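Protein GLB-12 (Caenorhabditis elegans, PDB 4BJA) binds heme b as a member of the globin family and probably acts in redox signalling needed for reproduction. Local coordinates at residues E42-L47 with R95-M100; K51-L56 with E154-F159; L56-I61 with G91-F96. The protein carries 1 engineered substitution. All blocks are in the same frame, centred on the assembly; numbering follows the deposited sequence.

All three contacts join helices of the globin fold, and none involves another protein chain. Interactions 1 and 3 both use helix 87-108, share R95 and F96, and border the heme; their centres lie about 13 Å apart. Interaction 2 sits about 10 Å from the centre of interaction 1 and 9 Å from that of interaction 3, and its L156 side chain is about 11 Å from the heme. It is tied to interaction 3 by a salt bridge, R155 NH2 to D60 OD2 at 2.6 Å, and to interaction 1 by packing of F96 CD1 on V54 CG1 at 3.8 Å. Interaction 3 alone contains an iron ligand, H92.

Interaction 1 (E42-L47 with R95-M100); sequences ETWQRL and RFYEFM. With HEM (protoporphyrin IX containing Fe), chain B.
W44 and M100 mark the nearest approach of the two backbones, with their CA atoms 8.9 Å apart, so side chains bridge the gap between helices 34-46 and 87-108. In the globin fold these are probably the A and E helices, and the contact lies on the side of helix 87-108 turned from the heme. W44 does most of the reaching. Its CG stands anti to the backbone N (chi1 174°), which sends the indole across the gap; the six-membered ring makes the contact. CZ2 on the rim of that ring touches Y97 CD1 at 3.7 Å, and that CD1 lies at the indole edge, near its plane. CH2 meets M100 CB, also at 3.7 Å. The same CB sits 4.2 Å from the centroid of the W44 six-membered ring, 29° off the ring normal, in an off-centre CH-pi contact. The rotation of the indole is probably held by NE1, which is hydrogen-bonded to E101 OE1 one residue beyond M100. W192 of helix 185-214 packs against both W44 and M100 and extends the apolar cluster. The other flank of segment 95-100 belongs to the heme pocket. R95, extended from CG to NE, lays CD against the root of one propionate, 3.5 Å from heme CAA. F96 and F99 share the methyl CMB: F96 touches it through CE2 at 3.6 Å, while F99 receives it over a ring face, offset toward the rim, with CE1 3.6 Å from the methyl carbon.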
# COMPACT_ATOMS: atom_id res chain seq x y z
N GLU A 42 -22.20 -2.03 -3.09
CA GLU A 42 -23.54 -1.73 -3.66
C GLU A 42 -23.46 -1.55 -5.17
O GLU A 42 -24.31 -2.07 -5.89
CB GLU A 42 -24.14 -0.51 -3.00
CG GLU A 42 -24.51 -0.73 -1.53
CD GLU A 42 -25.42 0.36 -0.96
OE1 GLU A 42 -25.33 1.52 -1.41
OE2 GLU A 42 -26.21 0.07 -0.03
N THR A 43 -22.43 -0.84 -5.65
CA THR A 43 -22.27 -0.69 -7.10
C THR A 43 -22.00 -2.02 -7.82
O THR A 43 -22.53 -2.24 -8.91
CB THR A 43 -21.24 0.37 -7.49
OG1 THR A 43 -20.01 0.07 -6.84
CG2 THR A 43 -21.73 1.77 -7.05
N TRP A 44 -21.18 -2.90 -7.25
CA TRP A 44 -20.95 -4.20 -7.82
C TRP A 44 -22.25 -5.01 -7.87
O TRP A 44 -22.54 -5.70 -8.86
CB TRP A 44 -19.89 -4.92 -7.02
CG TRP A 44 -19.64 -6.37 -7.44
CD1 TRP A 44 -20.14 -7.49 -6.84
CD2 TRP A 44 -18.79 -6.82 -8.50
NE1 TRP A 44 -19.68 -8.61 -7.48
CE2 TRP A 44 -18.86 -8.24 -8.51
CE3 TRP A 44 -18.00 -6.17 -9.47
CZ2 TRP A 44 -18.12 -9.03 -9.42
CZ3 TRP A 44 -17.30 -6.95 -10.38
CH2 TRP A 44 -17.35 -8.37 -10.35
N GLN A 45 -23.03 -4.95 -6.77
CA GLN A 45 -24.30 -5.67 -6.74
C GLN A 45 -25.38 -5.18 -7.71
O GLN A 45 -26.26 -5.96 -8.08
CB GLN A 45 -24.84 -5.63 -5.32
CG GLN A 45 -24.05 -6.57 -4.46
CD GLN A 45 -24.76 -6.80 -3.18
OE1 GLN A 45 -24.97 -5.85 -2.42
NE2 GLN A 45 -25.14 -8.04 -2.92
N ARG A 46 -25.33 -3.90 -8.09
CA ARG A 46 -26.28 -3.29 -9.03
C ARG A 46 -26.12 -3.94 -10.41
O ARG A 46 -27.07 -3.99 -11.20
CB ARG A 46 -25.98 -1.82 -9.23
CG ARG A 46 -26.36 -0.82 -8.18
CD ARG A 46 -25.81 0.56 -8.70
NE ARG A 46 -25.77 1.75 -7.82
CZ ARG A 46 -26.35 1.88 -6.63
NH1 ARG A 46 -27.04 0.90 -6.07
NH2 ARG A 46 -26.24 3.04 -5.97
N LEU A 47 -24.92 -4.43 -10.70
CA LEU A 47 -24.66 -5.07 -12.00
C LEU A 47 -25.56 -6.28 -12.26
O LEU A 47 -25.75 -7.15 -11.40
CB LEU A 47 -23.20 -5.51 -12.08
CG LEU A 47 -22.08 -4.63 -12.68
CD1 LEU A 47 -22.35 -3.13 -12.85
CD2 LEU A 47 -20.76 -4.96 -11.99
N ARG A 95 -12.81 -17.56 -11.72
CA ARG A 95 -11.96 -17.33 -10.51
C ARG A 95 -11.87 -15.85 -10.21
O ARG A 95 -11.94 -15.43 -9.03
CB ARG A 95 -10.55 -17.92 -10.69
CG ARG A 95 -10.53 -19.48 -10.67
CD ARG A 95 -9.27 -20.01 -11.36
NE ARG A 95 -8.96 -21.44 -11.11
CZ ARG A 95 -9.55 -22.46 -11.73
NH1 ARG A 95 -10.53 -22.24 -12.61
NH2 ARG A 95 -9.19 -23.71 -11.45
N PHE A 96 -11.71 -15.04 -11.26
CA PHE A 96 -11.57 -13.59 -11.10
C PHE A 96 -12.90 -13.01 -10.65
O PHE A 96 -12.95 -12.22 -9.71
CB PHE A 96 -11.14 -12.97 -12.45
CG PHE A 96 -10.86 -11.51 -12.37
CD1 PHE A 96 -11.90 -10.61 -12.40
CD2 PHE A 96 -9.55 -11.06 -12.31
CE1 PHE A 96 -11.65 -9.23 -12.30
CE2 PHE A 96 -9.27 -9.67 -12.21
CZ PHE A 96 -10.35 -8.77 -12.22
N TYR A 97 -14.01 -13.45 -11.25
CA TYR A 97 -15.32 -13.04 -10.78
C TYR A 97 -15.53 -13.40 -9.28
O TYR A 97 -15.96 -12.54 -8.48
CB TYR A 97 -16.43 -13.66 -11.65
CG TYR A 97 -17.75 -13.63 -10.94
CD1 TYR A 97 -18.48 -12.44 -10.83
CD2 TYR A 97 -18.24 -14.78 -10.31
CE1 TYR A 97 -19.69 -12.39 -10.08
CE2 TYR A 97 -19.45 -14.74 -9.59
CZ TYR A 97 -20.15 -13.54 -9.49
OH TYR A 97 -21.33 -13.49 -8.77
N GLU A 98 -15.20 -14.63 -8.90
CA GLU A 98 -15.38 -15.07 -7.48
C GLU A 98 -14.51 -14.25 -6.54
O GLU A 98 -14.93 -13.91 -5.42
CB GLU A 98 -15.06 -16.56 -7.31
CG GLU A 98 -16.04 -17.49 -8.02
CD GLU A 98 -15.59 -18.95 -8.01
OE1 GLU A 98 -14.36 -19.22 -7.98
OE2 GLU A 98 -16.49 -19.83 -8.06
N PHE A 99 -13.30 -13.94 -6.98
CA PHE A 99 -12.37 -13.12 -6.19
C PHE A 99 -12.95 -11.74 -5.97
O PHE A 99 -12.89 -11.24 -4.84
CB PHE A 99 -11.04 -13.05 -6.96
CG PHE A 99 -10.07 -12.01 -6.47
CD1 PHE A 99 -10.08 -10.71 -6.98
CD2 PHE A 99 -9.05 -12.39 -5.59
CE1 PHE A 99 -9.14 -9.78 -6.56
CE2 PHE A 99 -8.08 -11.47 -5.20
CZ PHE A 99 -8.14 -10.16 -5.67
N MET A 100 -13.50 -11.10 -7.01
CA MET A 100 -14.12 -9.78 -6.85
C MET A 100 -15.40 -9.82 -6.00
O MET A 100 -15.67 -8.91 -5.24
CB MET A 100 -14.38 -9.15 -8.23
CG MET A 100 -13.06 -8.80 -8.94
SD MET A 100 -12.20 -7.48 -8.06
CE MET A 100 -13.69 -6.64 -7.49
CHA HEM B . -5.47 -18.38 -11.10
CHB HEM B . -7.21 -14.00 -9.97
CHC HEM B . -4.16 -11.98 -13.10
CHD HEM B . -3.03 -16.35 -14.77
C1A HEM B . -6.14 -17.37 -10.50
C2A HEM B . -7.04 -17.52 -9.37
C3A HEM B . -7.50 -16.29 -9.08
C4A HEM B . -6.93 -15.35 -10.02
CMA HEM B . -8.51 -15.86 -7.98
CAA HEM B . -7.35 -18.87 -8.65
CBA HEM B . -6.89 -18.83 -7.18
CGA HEM B . -5.44 -18.64 -7.18
O1A HEM B . -4.74 -19.38 -7.93
O2A HEM B . -5.02 -17.71 -6.45
C1B HEM B . -6.47 -13.11 -10.69
C2B HEM B . -6.51 -11.66 -10.50
C3B HEM B . -5.68 -11.12 -11.34
C4B HEM B . -5.08 -12.18 -12.12
CMB HEM B . -7.38 -10.93 -9.46
CAB HEM B . -5.40 -9.59 -11.44
CBB HEM B . -4.90 -9.10 -12.54
C1C HEM B . -3.59 -12.98 -13.81
C2C HEM B . -2.64 -12.80 -14.88
C3C HEM B . -2.32 -13.99 -15.34
C4C HEM B . -3.07 -14.98 -14.60
CMC HEM B . -2.10 -11.42 -15.34
CAC HEM B . -1.32 -14.24 -16.50
CBC HEM B . -0.71 -15.41 -16.52
C1D HEM B . -3.64 -17.27 -14.00
C2D HEM B . -3.70 -18.67 -14.29
C3D HEM B . -4.45 -19.29 -13.15
C4D HEM B . -4.77 -18.21 -12.27
CMD HEM B . -3.13 -19.43 -15.51
CAD HEM B . -4.82 -20.78 -12.99
CBD HEM B . -6.30 -20.90 -13.38
CGD HEM B . -6.60 -20.68 -14.87
O1D HEM B . -5.72 -20.84 -15.74
O2D HEM B . -7.76 -20.37 -15.17
NA HEM B . -6.10 -16.03 -10.90
NB HEM B . -5.57 -13.41 -11.70
NC HEM B . -3.82 -14.33 -13.68
ND HEM B . -4.30 -17.03 -12.79
FE HEM B . -4.97 -15.22 -12.27

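Interaction 2 (K51-L56 with E154-F159); sequences KDIVGL and ERLIPF
The side chain of I53 meets L156 and F159 where helix 50-65 packs on helix 144-160; in a globin these are probably the B and G helices. The close contacts are all apolar and are carried by I53, whose CB points toward the other helix and splits into two branches with separate tasks. The short branch, CG2, is anti to the backbone N (chi1 to CG1 is -67°) and drops between two partners. It touches L156 CD2 at 3.8 Å and, equally near, CD2 on the rim of the F159 ring at 3.8 Å. The long branch runs from CB through CG1 to CD1, extended at its second torsion, and places the terminal methyl over one face of F159. CD1 stands 4.0 Å above that ring plane, offset toward the rim, with CG of F159 its nearest ring atom at 4.1 Å. I53 and F159 run alongside with opposed directions, while L156 comes in roughly perpendicular. The backbones are nearest at I53 and L156, 7.6 Å from CA to CA. I53 CD1 also meets L47 CG at 3.9 Å, so the tip reaches the end of the segment 42-47. If I53 were cut back to alanine, the F159 ring would probably lose its cover on this face and L156 CD2 its mate, opening a gap between the helices. On the 154-159 side the helix is kinked at P158, whose ring nitrogen has no hydrogen to give the preceding turn. The polar tie between these helices is made nearby, by the salt bridge of R155 with D60. The meeting of I53, L156 and F159 itself has no directional bond, which implies that it rests on the fit of methyl groups to one another and to an aromatic face.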
# COMPACT_ATOMS: atom_id res chain seq x y z
N LYS A 51 -20.60 -11.84 -13.99
CA LYS A 51 -19.67 -12.82 -14.61
C LYS A 51 -19.58 -12.63 -16.13
O LYS A 51 -18.50 -12.83 -16.74
CB LYS A 51 -20.13 -14.28 -14.40
CG LYS A 51 -20.66 -14.63 -13.06
CD LYS A 51 -21.26 -16.06 -13.04
CE LYS A 51 -22.37 -16.14 -11.94
NZ LYS A 51 -22.67 -17.54 -11.48
N ASP A 52 -20.70 -12.29 -16.75
CA ASP A 52 -20.71 -12.02 -18.19
C ASP A 52 -19.82 -10.80 -18.49
O ASP A 52 -19.02 -10.81 -19.45
CB ASP A 52 -22.13 -11.74 -18.68
CG ASP A 52 -22.96 -13.02 -18.94
OD1 ASP A 52 -22.47 -14.15 -18.75
OD2 ASP A 52 -24.14 -12.85 -19.37
N ILE A 53 -19.94 -9.73 -17.69
CA ILE A 53 -19.11 -8.55 -17.89
C ILE A 53 -17.61 -8.89 -17.71
O ILE A 53 -16.75 -8.47 -18.52
CB ILE A 53 -19.55 -7.36 -16.95
CG1 ILE A 53 -20.96 -6.87 -17.36
CG2 ILE A 53 -18.54 -6.26 -17.05
CD1 ILE A 53 -21.67 -5.92 -16.31
N VAL A 54 -17.29 -9.66 -16.67
CA VAL A 54 -15.93 -10.08 -16.46
C VAL A 54 -15.42 -10.85 -17.69
O VAL A 54 -14.31 -10.62 -18.15
CB VAL A 54 -15.80 -10.93 -15.18
CG1 VAL A 54 -14.43 -11.61 -15.08
CG2 VAL A 54 -16.10 -10.04 -13.94
N GLY A 55 -16.24 -11.78 -18.20
CA GLY A 55 -15.92 -12.54 -19.42
C GLY A 55 -15.63 -11.61 -20.60
O GLY A 55 -14.64 -11.79 -21.28
N LEU A 56 -16.48 -10.60 -20.81
CA LEU A 56 -16.34 -9.68 -21.99
C LEU A 56 -15.04 -8.90 -21.88
O LEU A 56 -14.34 -8.66 -22.87
CB LEU A 56 -17.49 -8.69 -22.00
CG LEU A 56 -18.81 -9.35 -22.43
CD1 LEU A 56 -19.92 -8.32 -22.46
CD2 LEU A 56 -18.63 -9.99 -23.81
N GLU A 154 -10.78 0.79 -17.23
CA GLU A 154 -11.36 1.47 -18.40
C GLU A 154 -12.76 0.97 -18.79
O GLU A 154 -13.58 1.73 -19.25
CB GLU A 154 -10.39 1.25 -19.60
CG GLU A 154 -9.03 1.91 -19.42
CD GLU A 154 -9.12 3.40 -18.90
OE1 GLU A 154 -9.72 4.29 -19.56
OE2 GLU A 154 -8.58 3.68 -17.81
N ARG A 155 -13.00 -0.34 -18.60
CA ARG A 155 -14.21 -1.01 -19.11
C ARG A 155 -15.27 -1.31 -18.04
O ARG A 155 -16.46 -1.18 -18.29
CB ARG A 155 -13.81 -2.32 -19.80
CG ARG A 155 -12.87 -2.15 -21.00
CD ARG A 155 -13.66 -1.87 -22.28
NE ARG A 155 -14.23 -3.09 -22.85
CZ ARG A 155 -15.51 -3.25 -23.18
NH1 ARG A 155 -16.38 -2.27 -23.02
NH2 ARG A 155 -15.91 -4.41 -23.69
N LEU A 156 -14.84 -1.73 -16.84
CA LEU A 156 -15.84 -2.06 -15.81
C LEU A 156 -16.47 -0.82 -15.21
O LEU A 156 -17.69 -0.81 -14.96
CB LEU A 156 -15.13 -2.85 -14.71
CG LEU A 156 -15.95 -3.77 -13.80
CD1 LEU A 156 -15.49 -3.89 -12.36
CD2 LEU A 156 -17.42 -4.15 -14.10
N ILE A 157 -15.68 0.24 -15.01
CA ILE A 157 -16.19 1.42 -14.29
C ILE A 157 -17.40 2.07 -14.99
O ILE A 157 -18.38 2.43 -14.34
CB ILE A 157 -15.07 2.44 -13.95
CG1 ILE A 157 -14.15 1.77 -12.93
CG2 ILE A 157 -15.71 3.79 -13.43
CD1 ILE A 157 -12.98 2.63 -12.48
N PRO A 158 -17.39 2.20 -16.33
CA PRO A 158 -18.61 2.73 -16.96
C PRO A 158 -19.86 1.88 -16.77
O PRO A 158 -20.96 2.46 -16.76
CB PRO A 158 -18.22 2.79 -18.45
CG PRO A 158 -16.76 3.05 -18.43
CD PRO A 158 -16.24 2.23 -17.26
N PHE A 159 -19.75 0.54 -16.62
CA PHE A 159 -20.92 -0.26 -16.23
C PHE A 159 -21.34 0.08 -14.79
O PHE A 159 -22.54 0.22 -14.50
CB PHE A 159 -20.62 -1.77 -16.31
CG PHE A 159 -20.48 -2.28 -17.72
CD1 PHE A 159 -21.60 -2.40 -18.53
CD2 PHE A 159 -19.25 -2.66 -18.21
CE1 PHE A 159 -21.49 -2.88 -19.86
CE2 PHE A 159 -19.12 -3.13 -19.54
CZ PHE A 159 -20.24 -3.23 -20.34

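Interaction 3 (L56-I61 with G91-F96); sequences LIFLDI and GHILRF. With HEM (protoporphyrin IX containing Fe), chain B.
With their N-to-C directions 127° apart and their axes 10.5 Å apart at closest, the segments of helices 50-65 and 87-108 pass each other around F58 and I93, whose CA atoms are 7.1 Å apart. F58 carries the contact between them. Its CB rests against I93 CG1 at 3.8 Å, the two side chains lying alongside and pointing opposite ways, and its ring continues into an aromatic cluster with H92 and F96. Toward F96 it presents an edge: CE2 comes over one face of that ring, 3.6 Å from F96 CG, with the planes at 78°. Toward H92 the pairing is an offset edge-to-face one in which the imidazole edge faces the F58 ring, planes at 82°, and F58 CZ lies 3.5 Å from H92 ND1. I61, on the same segment as F58, lays its CD1 over one face of the F58 ring. Because CG of H92 is anti to its backbone N, the imidazole extends from the helix to the heme, and NE2 binds the iron at 2.1 Å. With NE2 on the iron and F58 beside ND1, the imidazole probably has little freedom to turn about its bond to CB. H127 supplies the second axial nitrogen, so the iron has a histidine on either side. F96 also stacks on F152, and F58 meets that ring, which brings helix 144-160 into the cluster. Near the propionates, R95 NH1 makes a weak bond to G91 O, a turn back along the helix. A histidine from this helix directly on the iron, opposite a second one, is characteristic of a hexacoordinate, bis-histidyl globin, in which H92 probably takes the distal place on the E helix.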
# COMPACT_ATOMS: atom_id res chain seq x y z
N LEU A 56 -16.48 -10.60 -20.81
CA LEU A 56 -16.34 -9.68 -21.99
C LEU A 56 -15.04 -8.90 -21.88
O LEU A 56 -14.34 -8.66 -22.87
CB LEU A 56 -17.49 -8.69 -22.00
CG LEU A 56 -18.81 -9.35 -22.43
CD1 LEU A 56 -19.92 -8.32 -22.46
CD2 LEU A 56 -18.63 -9.99 -23.81
N ILE A 57 -14.72 -8.48 -20.65
CA ILE A 57 -13.49 -7.73 -20.43
C ILE A 57 -12.25 -8.62 -20.64
O ILE A 57 -11.28 -8.19 -21.26
CB ILE A 57 -13.51 -6.98 -19.07
CG1 ILE A 57 -14.63 -5.93 -19.08
CG2 ILE A 57 -12.08 -6.31 -18.77
CD1 ILE A 57 -14.95 -5.28 -17.75
N PHE A 58 -12.25 -9.86 -20.15
CA PHE A 58 -11.16 -10.76 -20.42
C PHE A 58 -11.05 -11.06 -21.92
O PHE A 58 -9.95 -11.23 -22.42
CB PHE A 58 -11.24 -12.06 -19.59
CG PHE A 58 -10.48 -11.93 -18.32
CD1 PHE A 58 -9.09 -11.99 -18.33
CD2 PHE A 58 -11.17 -11.66 -17.12
CE1 PHE A 58 -8.35 -11.86 -17.11
CE2 PHE A 58 -10.43 -11.51 -15.92
CZ PHE A 58 -9.05 -11.62 -15.91
N LEU A 59 -12.18 -11.14 -22.62
CA LEU A 59 -12.09 -11.33 -24.09
C LEU A 59 -11.36 -10.14 -24.72
O LEU A 59 -10.43 -10.31 -25.50
CB LEU A 59 -13.46 -11.54 -24.72
CG LEU A 59 -14.12 -12.90 -24.45
CD1 LEU A 59 -15.57 -12.91 -24.92
CD2 LEU A 59 -13.34 -14.05 -25.10
N ASP A 60 -11.72 -8.91 -24.33
CA ASP A 60 -10.93 -7.75 -24.80
C ASP A 60 -9.45 -7.80 -24.42
O ASP A 60 -8.59 -7.52 -25.21
CB ASP A 60 -11.53 -6.45 -24.26
CG ASP A 60 -12.86 -6.11 -24.87
OD1 ASP A 60 -13.30 -6.80 -25.82
OD2 ASP A 60 -13.48 -5.13 -24.40
N ILE A 61 -9.13 -8.18 -23.18
CA ILE A 61 -7.75 -8.27 -22.77
C ILE A 61 -6.91 -9.19 -23.67
O ILE A 61 -5.83 -8.81 -24.15
CB ILE A 61 -7.65 -8.79 -21.32
CG1 ILE A 61 -8.13 -7.67 -20.36
CG2 ILE A 61 -6.20 -9.20 -20.99
CD1 ILE A 61 -8.37 -8.19 -18.90
N GLY A 91 -12.07 -20.73 -16.94
CA GLY A 91 -11.77 -20.99 -15.50
C GLY A 91 -11.29 -19.70 -14.85
O GLY A 91 -11.66 -19.38 -13.69
N HIS A 92 -10.48 -18.96 -15.58
CA HIS A 92 -9.93 -17.76 -15.01
C HIS A 92 -11.00 -16.70 -14.82
O HIS A 92 -10.93 -15.91 -13.86
CB HIS A 92 -8.80 -17.21 -15.86
CG HIS A 92 -7.92 -16.29 -15.08
ND1 HIS A 92 -8.01 -14.92 -15.19
CD2 HIS A 92 -7.01 -16.55 -14.11
CE1 HIS A 92 -7.14 -14.37 -14.35
NE2 HIS A 92 -6.53 -15.33 -13.68
N ILE A 93 -11.90 -16.58 -15.80
CA ILE A 93 -13.03 -15.68 -15.68
C ILE A 93 -13.88 -16.00 -14.42
O ILE A 93 -14.22 -15.09 -13.64
CB ILE A 93 -13.90 -15.72 -16.95
CG1 ILE A 93 -13.14 -14.95 -18.09
CG2 ILE A 93 -15.26 -15.14 -16.67
CD1 ILE A 93 -13.60 -15.42 -19.45
N LEU A 94 -14.15 -17.28 -14.19
CA LEU A 94 -14.88 -17.70 -13.00
C LEU A 94 -14.10 -17.29 -11.73
O LEU A 94 -14.68 -16.73 -10.78
CB LEU A 94 -15.03 -19.22 -13.03
CG LEU A 94 -15.55 -19.80 -11.71
CD1 LEU A 94 -17.01 -19.43 -11.63
CD2 LEU A 94 -15.29 -21.31 -11.66
N ARG A 95 -12.81 -17.56 -11.72
CA ARG A 95 -11.96 -17.33 -10.51
C ARG A 95 -11.87 -15.85 -10.21
O ARG A 95 -11.94 -15.43 -9.03
CB ARG A 95 -10.55 -17.92 -10.69
CG ARG A 95 -10.53 -19.48 -10.67
CD ARG A 95 -9.27 -20.01 -11.36
NE ARG A 95 -8.96 -21.44 -11.11
CZ ARG A 95 -9.55 -22.46 -11.73
NH1 ARG A 95 -10.53 -22.24 -12.61
NH2 ARG A 95 -9.19 -23.71 -11.45
N PHE A 96 -11.71 -15.04 -11.26
CA PHE A 96 -11.57 -13.59 -11.10
C PHE A 96 -12.90 -13.01 -10.65
O PHE A 96 -12.95 -12.22 -9.71
CB PHE A 96 -11.14 -12.97 -12.45
CG PHE A 96 -10.86 -11.51 -12.37
CD1 PHE A 96 -11.90 -10.61 -12.40
CD2 PHE A 96 -9.55 -11.06 -12.31
CE1 PHE A 96 -11.65 -9.23 -12.30
CE2 PHE A 96 -9.27 -9.67 -12.21
CZ PHE A 96 -10.35 -8.77 -12.22
CHA HEM B . -5.47 -18.38 -11.10
CHB HEM B . -7.21 -14.00 -9.97
CHC HEM B . -4.16 -11.98 -13.10
CHD HEM B . -3.03 -16.35 -14.77
C1A HEM B . -6.14 -17.37 -10.50
C2A HEM B . -7.04 -17.52 -9.37
C3A HEM B . -7.50 -16.29 -9.08
C4A HEM B . -6.93 -15.35 -10.02
CMA HEM B . -8.51 -15.86 -7.98
CAA HEM B . -7.35 -18.87 -8.65
CBA HEM B . -6.89 -18.83 -7.18
CGA HEM B . -5.44 -18.64 -7.18
O1A HEM B . -4.74 -19.38 -7.93
O2A HEM B . -5.02 -17.71 -6.45
C1B HEM B . -6.47 -13.11 -10.69
C2B HEM B . -6.51 -11.66 -10.50
C3B HEM B . -5.68 -11.12 -11.34
C4B HEM B . -5.08 -12.18 -12.12
CMB HEM B . -7.38 -10.93 -9.46
CAB HEM B . -5.40 -9.59 -11.44
CBB HEM B . -4.90 -9.10 -12.54
C1C HEM B . -3.59 -12.98 -13.81
C2C HEM B . -2.64 -12.80 -14.88
C3C HEM B . -2.32 -13.99 -15.34
C4C HEM B . -3.07 -14.98 -14.60
CMC HEM B . -2.10 -11.42 -15.34
CAC HEM B . -1.32 -14.24 -16.50
CBC HEM B . -0.71 -15.41 -16.52
C1D HEM B . -3.64 -17.27 -14.00
C2D HEM B . -3.70 -18.67 -14.29
C3D HEM B . -4.45 -19.29 -13.15
C4D HEM B . -4.77 -18.21 -12.27
CMD HEM B . -3.13 -19.43 -15.51
CAD HEM B . -4.82 -20.78 -12.99
CBD HEM B . -6.30 -20.90 -13.38
CGD HEM B . -6.60 -20.68 -14.87
O1D HEM B . -5.72 -20.84 -15.74
O2D HEM B . -7.76 -20.37 -15.17
NA HEM B . -6.10 -16.03 -10.90
NB HEM B . -5.57 -13.41 -11.70
NC HEM B . -3.82 -14.33 -13.68
ND HEM B . -4.30 -17.03 -12.79
FE HEM B . -4.97 -15.22 -12.27